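Local coordinates for protein 5-formaminoimidazole-4-carboxamide-1-(Beta)-D-ribofuranosyl 5'-monophosphate synthetase (Thermococcus kodakarensis, PDB 2PBZ) that binds ATP and probably acts as a magnesium- or manganese-dependent ligase that forms carbon-nitrogen bonds in purine (IMP) biosynthesis, at residues A218-E221 against S222-P225; P225-Y228 against D229-L232. All coordinates share one frame; numbering follows the deposited sequence.

Contact 1: residues A218-E221 against S222-P225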
ATOM      1  N   ALA A 218       4.688  -5.249   2.602  1.00 47.18           N
ATOM      2  CA  ALA A 218       5.731  -5.540   3.577  1.00 47.92           C
ATOM      3  C   ALA A 218       5.673  -7.039   3.870  1.00 49.59           C
ATOM      4  O   ALA A 218       4.807  -7.520   4.601  1.00 50.81           O
ATOM      5  CB  ALA A 218       5.513  -4.738   4.852  1.00 45.66           C
ATOM      6  N   LEU A 219       6.605  -7.770   3.278  1.00 50.36           N
ATOM      7  CA  LEU A 219       6.684  -9.212   3.437  1.00 49.88           C
ATOM      8  C   LEU A 219       7.012  -9.639   4.867  1.00 50.63           C
ATOM      9  O   LEU A 219       7.728  -8.935   5.590  1.00 51.47           O
ATOM     10  CB  LEU A 219       7.746  -9.760   2.490  1.00 48.85           C
ATOM     11  CG  LEU A 219       7.685 -11.264   2.247  1.00 49.90           C
ATOM     12  CD1 LEU A 219       6.505 -11.572   1.343  1.00 49.77           C
ATOM     13  CD2 LEU A 219       8.975 -11.737   1.622  1.00 49.39           C
ATOM     14  N   ARG A 220       6.485 -10.793   5.279  1.00 50.82           N
ATOM     15  CA  ARG A 220       6.774 -11.320   6.615  1.00 50.03           C
ATOM     16  C   ARG A 220       8.298 -11.463   6.645  1.00 49.01           C
ATOM     17  O   ARG A 220       8.876 -12.109   5.776  1.00 48.28           O
ATOM     18  CB  ARG A 220       6.102 -12.678   6.812  1.00 50.22           C
ATOM     19  CG  ARG A 220       6.130 -13.190   8.236  1.00 50.97           C
ATOM     20  CD  ARG A 220       6.438 -14.681   8.260  1.00 52.77           C
ATOM     21  NE  ARG A 220       5.263 -15.527   8.071  1.00 52.85           N
ATOM     22  CZ  ARG A 220       4.490 -15.939   9.068  1.00 53.42           C
ATOM     23  NH1 ARG A 220       4.784 -15.581  10.312  1.00 54.30           N
ATOM     24  NH2 ARG A 220       3.428 -16.701   8.825  1.00 53.70           N
ATOM     25  N   GLU A 221       8.935 -10.835   7.628  1.00 49.10           N
ATOM     26  CA  GLU A 221      10.387 -10.842   7.763  1.00 49.45           C
ATOM     27  C   GLU A 221      11.098 -12.201   7.754  1.00 49.72           C
ATOM     28  O   GLU A 221      12.250 -12.295   7.320  1.00 50.99           O
ATOM     29  CB  GLU A 221      10.796 -10.072   9.028  1.00 48.86           C
ATOM     30  CG  GLU A 221      12.281  -9.791   9.106  1.00 47.90           C
ATOM     31  CD  GLU A 221      12.665  -9.007  10.338  1.00 48.08           C
ATOM     32  OE1 GLU A 221      12.210  -7.852  10.485  1.00 46.22           O
ATOM     33  OE2 GLU A 221      13.432  -9.546  11.164  1.00 48.04           O
ATOM     34  N   SER A 222      10.430 -13.247   8.223  1.00 49.49           N
ATOM     35  CA  SER A 222      11.049 -14.571   8.258  1.00 49.41           C
ATOM     36  C   SER A 222      11.301 -15.173   6.873  1.00 48.25           C
ATOM     37  O   SER A 222      12.002 -16.173   6.759  1.00 49.52           O
ATOM     38  CB  SER A 222      10.182 -15.545   9.071  1.00 49.85           C
ATOM     39  OG  SER A 222       9.030 -15.943   8.330  1.00 52.37           O
ATOM     40  N   LEU A 223      10.735 -14.567   5.834  1.00 47.26           N
ATOM     41  CA  LEU A 223      10.872 -15.062   4.461  1.00 46.85           C
ATOM     42  C   LEU A 223      11.963 -14.375   3.639  1.00 45.83           C
ATOM     43  O   LEU A 223      12.411 -14.905   2.625  1.00 45.06           O
ATOM     44  CB  LEU A 223       9.557 -14.877   3.710  1.00 47.71           C
ATOM     45  CG  LEU A 223       8.276 -15.472   4.282  1.00 48.72           C
ATOM     46  CD1 LEU A 223       7.095 -14.875   3.555  1.00 49.31           C
ATOM     47  CD2 LEU A 223       8.297 -16.984   4.157  1.00 47.04           C
ATOM     48  N   LEU A 224      12.374 -13.192   4.072  1.00 45.16           N
ATOM     49  CA  LEU A 224      13.375 -12.428   3.355  1.00 45.27           C
ATOM     50  C   LEU A 224      14.728 -13.102   3.192  1.00 47.13           C
ATOM     51  O   LEU A 224      15.297 -13.080   2.099  1.00 49.33           O
ATOM     52  CB  LEU A 224      13.566 -11.064   4.016  1.00 42.26           C
ATOM     53  CG  LEU A 224      12.349 -10.156   3.958  1.00 39.35           C
ATOM     54  CD1 LEU A 224      12.678  -8.839   4.627  1.00 38.68           C
ATOM     55  CD2 LEU A 224      11.932  -9.956   2.511  1.00 37.55           C
ATOM     56  N   PRO A 225      15.274 -13.696   4.268  1.00 47.94           N
ATOM     57  CA  PRO A 225      16.578 -14.361   4.174  1.00 48.31           C
ATOM     58  C   PRO A 225      16.637 -15.351   3.008  1.00 48.97           C
ATOM     59  O   PRO A 225      17.589 -15.390   2.240  1.00 49.67           O
ATOM     60  CB  PRO A 225      16.697 -15.055   5.527  1.00 47.45           C
ATOM     61  CG  PRO A 225      15.995 -14.108   6.436  1.00 48.23           C
ATOM     62  CD  PRO A 225      14.758 -13.757   5.648  1.00 48.03           C
TER

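Contact 2: residues P225-Y228 against D229-L232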
ATOM      1  N   PRO A 225      15.274 -13.696   4.268  1.00 47.94           N
ATOM      2  CA  PRO A 225      16.578 -14.361   4.174  1.00 48.31           C
ATOM      3  C   PRO A 225      16.637 -15.351   3.008  1.00 48.97           C
ATOM      4  O   PRO A 225      17.589 -15.390   2.240  1.00 49.67           O
ATOM      5  CB  PRO A 225      16.697 -15.055   5.527  1.00 47.45           C
ATOM      6  CG  PRO A 225      15.995 -14.108   6.436  1.00 48.23           C
ATOM      7  CD  PRO A 225      14.758 -13.757   5.648  1.00 48.03           C
ATOM      8  N   GLN A 226      15.589 -16.144   2.889  1.00 50.12           N
ATOM      9  CA  GLN A 226      15.490 -17.153   1.847  1.00 50.27           C
ATOM     10  C   GLN A 226      15.567 -16.518   0.456  1.00 49.41           C
ATOM     11  O   GLN A 226      16.219 -17.039  -0.453  1.00 48.09           O
ATOM     12  CB  GLN A 226      14.162 -17.887   2.014  1.00 52.69           C
ATOM     13  CG  GLN A 226      14.274 -19.376   2.069  1.00 56.51           C
ATOM     14  CD  GLN A 226      14.485 -19.983   0.707  1.00 59.10           C
ATOM     15  OE1 GLN A 226      15.624 -20.234   0.287  1.00 60.79           O
ATOM     16  NE2 GLN A 226      13.385 -20.209  -0.012  1.00 59.40           N
ATOM     17  N   LEU A 227      14.884 -15.389   0.296  1.00 48.64           N
ATOM     18  CA  LEU A 227      14.863 -14.701  -0.988  1.00 48.44           C
ATOM     19  C   LEU A 227      16.233 -14.125  -1.307  1.00 49.00           C
ATOM     20  O   LEU A 227      16.683 -14.143  -2.449  1.00 46.99           O
ATOM     21  CB  LEU A 227      13.799 -13.599  -0.967  1.00 46.07           C
ATOM     22  CG  LEU A 227      12.355 -14.115  -0.924  1.00 46.27           C
ATOM     23  CD1 LEU A 227      11.405 -12.958  -0.730  1.00 46.01           C
ATOM     24  CD2 LEU A 227      12.019 -14.869  -2.212  1.00 46.65           C
ATOM     25  N   TYR A 228      16.893 -13.620  -0.273  1.00 49.61           N
ATOM     26  CA  TYR A 228      18.216 -13.049  -0.412  1.00 50.24           C
ATOM     27  C   TYR A 228      19.169 -14.106  -0.924  1.00 49.65           C
ATOM     28  O   TYR A 228      19.986 -13.832  -1.799  1.00 50.19           O
ATOM     29  CB  TYR A 228      18.698 -12.540   0.936  1.00 52.56           C
ATOM     30  CG  TYR A 228      20.099 -12.007   0.909  1.00 56.03           C
ATOM     31  CD1 TYR A 228      20.418 -10.859   0.180  1.00 56.67           C
ATOM     32  CD2 TYR A 228      21.105 -12.640   1.624  1.00 56.94           C
ATOM     33  CE1 TYR A 228      21.716 -10.347   0.170  1.00 57.62           C
ATOM     34  CE2 TYR A 228      22.407 -12.140   1.623  1.00 57.90           C
ATOM     35  CZ  TYR A 228      22.701 -10.989   0.895  1.00 57.92           C
ATOM     36  OH  TYR A 228      23.967 -10.476   0.932  1.00 58.99           O
ATOM     37  N   ASP A 229      19.058 -15.311  -0.361  1.00 49.35           N
ATOM     38  CA  ASP A 229      19.890 -16.434  -0.755  1.00 48.85           C
ATOM     39  C   ASP A 229      19.678 -16.742  -2.225  1.00 48.93           C
ATOM     40  O   ASP A 229      20.638 -16.927  -2.966  1.00 49.46           O
ATOM     41  CB  ASP A 229      19.557 -17.669   0.075  1.00 49.00           C
ATOM     42  CG  ASP A 229      19.905 -17.502   1.539  1.00 49.65           C
ATOM     43  OD1 ASP A 229      20.921 -16.841   1.845  1.00 49.55           O
ATOM     44  OD2 ASP A 229      19.166 -18.049   2.392  1.00 50.57           O
ATOM     45  N   TYR A 230      18.418 -16.810  -2.638  1.00 48.51           N
ATOM     46  CA  TYR A 230      18.101 -17.082  -4.032  1.00 48.39           C
ATOM     47  C   TYR A 230      18.685 -15.977  -4.898  1.00 48.12           C
ATOM     48  O   TYR A 230      19.210 -16.240  -5.975  1.00 47.89           O
ATOM     49  CB  TYR A 230      16.590 -17.129  -4.248  1.00 49.27           C
ATOM     50  CG  TYR A 230      15.916 -18.369  -3.727  1.00 51.42           C
ATOM     51  CD1 TYR A 230      14.562 -18.356  -3.412  1.00 51.93           C
ATOM     52  CD2 TYR A 230      16.627 -19.556  -3.538  1.00 51.76           C
ATOM     53  CE1 TYR A 230      13.928 -19.496  -2.912  1.00 51.98           C
ATOM     54  CE2 TYR A 230      15.998 -20.703  -3.040  1.00 50.56           C
ATOM     55  CZ  TYR A 230      14.652 -20.662  -2.730  1.00 51.49           C
ATOM     56  OH  TYR A 230      14.016 -21.777  -2.241  1.00 53.17           O
ATOM     57  N   GLY A 231      18.590 -14.742  -4.415  1.00 48.14           N
ATOM     58  CA  GLY A 231      19.113 -13.601  -5.152  1.00 49.34           C
ATOM     59  C   GLY A 231      20.618 -13.673  -5.341  1.00 51.08           C
ATOM     60  O   GLY A 231      21.132 -13.460  -6.448  1.00 51.14           O
ATOM     61  N   LEU A 232      21.324 -13.969  -4.252  1.00 51.15           N
ATOM     62  CA  LEU A 232      22.772 -14.096  -4.288  1.00 50.68           C
ATOM     63  C   LEU A 232      23.166 -15.135  -5.313  1.00 50.07           C
ATOM     64  O   LEU A 232      24.065 -14.917  -6.123  1.00 51.67           O
ATOM     65  CB  LEU A 232      23.301 -14.516  -2.920  1.00 51.72           C
ATOM     66  CG  LEU A 232      23.717 -13.377  -1.995  1.00 53.03           C
ATOM     67  CD1 LEU A 232      24.280 -13.963  -0.709  1.00 55.65           C
ATOM     68  CD2 LEU A 232      24.781 -12.521  -2.677  1.00 52.98           C
TER
HETATM   69  O   HOH W   1      20.336 -15.356   3.911  1.00 34.91           O

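Contact 1: residues A218-E221 against S222-P225
Glu221 and Ser222 sit at the corner of a type I beta turn, from Arg220 to Leu223, that takes the chain from strand 218-219 into helix 224-241 of the ATP-grasp-like part of the fold. The turn is closed by Leu223 N, which donates a hydrogen bond to Arg220 O at 3.1 Å; the N-H points almost straight at the oxygen (164°) but arrives from above the carbonyl plane. One residue on, Glu221 O takes a weak bond from Leu224 N at 3.4 Å, and Pro225 CD rests on the same oxygen.

Beyond CB, the Glu221 side chain heads away from the turn. With CG anti to the backbone N (chi1 -169°) and the chain extended beyond it, the carboxylate reaches the second subunit, where OE2 is hydrogen-bonded to Ser13 OG and Tyr39 OH and OE1 to Leu14 N. Ser13 and Leu14 begin a helix there, which would probably favour the negative charge. The Ser222 side chain lies beside the Arg220 chain, which is bent at chi2 and chi3; their closest approach in the model is too short to be trusted.

Under the turn, Leu219 makes the apolar side of the contact. Its side chain crosses that of Leu223 at about a right angle, with Leu219 CG 3.9 Å from Leu223 CD1, and runs in the opposite direction past Leu224; Tyr279 touches both Leu219 and Leu224. Leu219 CD2 touches both Leu223 CB at 3.8 Å and Leu224 CD2 at 3.6 Å, the two lying at roughly a right angle as seen from it.

Contact 2: residues P225-Y228 against D229-L232
The Tyr228 ring has Leu232 over one face and a water at its edge, in the ring plane. Leu232 CG stands 4.2 Å from the centroid of the Tyr228 ring, 21° off the normal, in a CH-pi contact displaced toward the rim, and Leu232 CD1 comes to 3.5 Å from Tyr228 CE2. Phe38 of the second subunit meets the same tyrosine edge-to-face.

On the Tyr230 ring one face carries the Gln226 amide, which stands nearly upright on it, the planes 85° apart. Gln226 OE1 lies 3.2 Å above the plane of the Tyr230 ring, near its rim. On the same side, Gln226 NE2 donates to Tyr230 OH at 2.8 Å; the hydroxyl lies in the amide plane, while the donor comes down steeply from above the ring plane, beyond the rim on the hydroxyl side. The bend at chi2 of Gln226 (-77°) folds the amide back for this. A phenylalanine in place of Tyr230 would probably leave Gln226 NE2 without this acceptor and the amide freer to turn.

Both pairs are i to i+4 neighbours on helix 224-241, whose backbone bonds include Tyr230 N to Gln226 O and Leu232 N to Tyr228 O. Pro225 O accepts hydrogen bonds from Asp229 N at 3.0 Å and from the water at the Tyr228 edge, 3.2 Å away. The same water donates to Asp229 OD1 at 2.6 Å, which probably eases the approach of two acceptor groups that, with the carboxylate ionised, cannot bond each other directly; OD2 still lies near that carbonyl oxygen.

Coming from the N terminus, the chain finishes strand 218-219, which pairs antiparallel with a strand of the second subunit, and contact 1 closes the tight turn that redirects it into helix 224-241. Contact 2 follows at once on that helix; the two share Pro225 and run in series, neither enclosing nor crossing the other, with centres about 11 Å apart. They also touch directly, Leu219 CD2 packing 3.6 Å from Leu227 CD1, so the strand end rests on the first turn of the helix. The helix lies against strand 183-194, Leu227 on Leu186 and Tyr228 and Leu232 on Leu184, while Tyr39 of the second subunit packs on the shared proline.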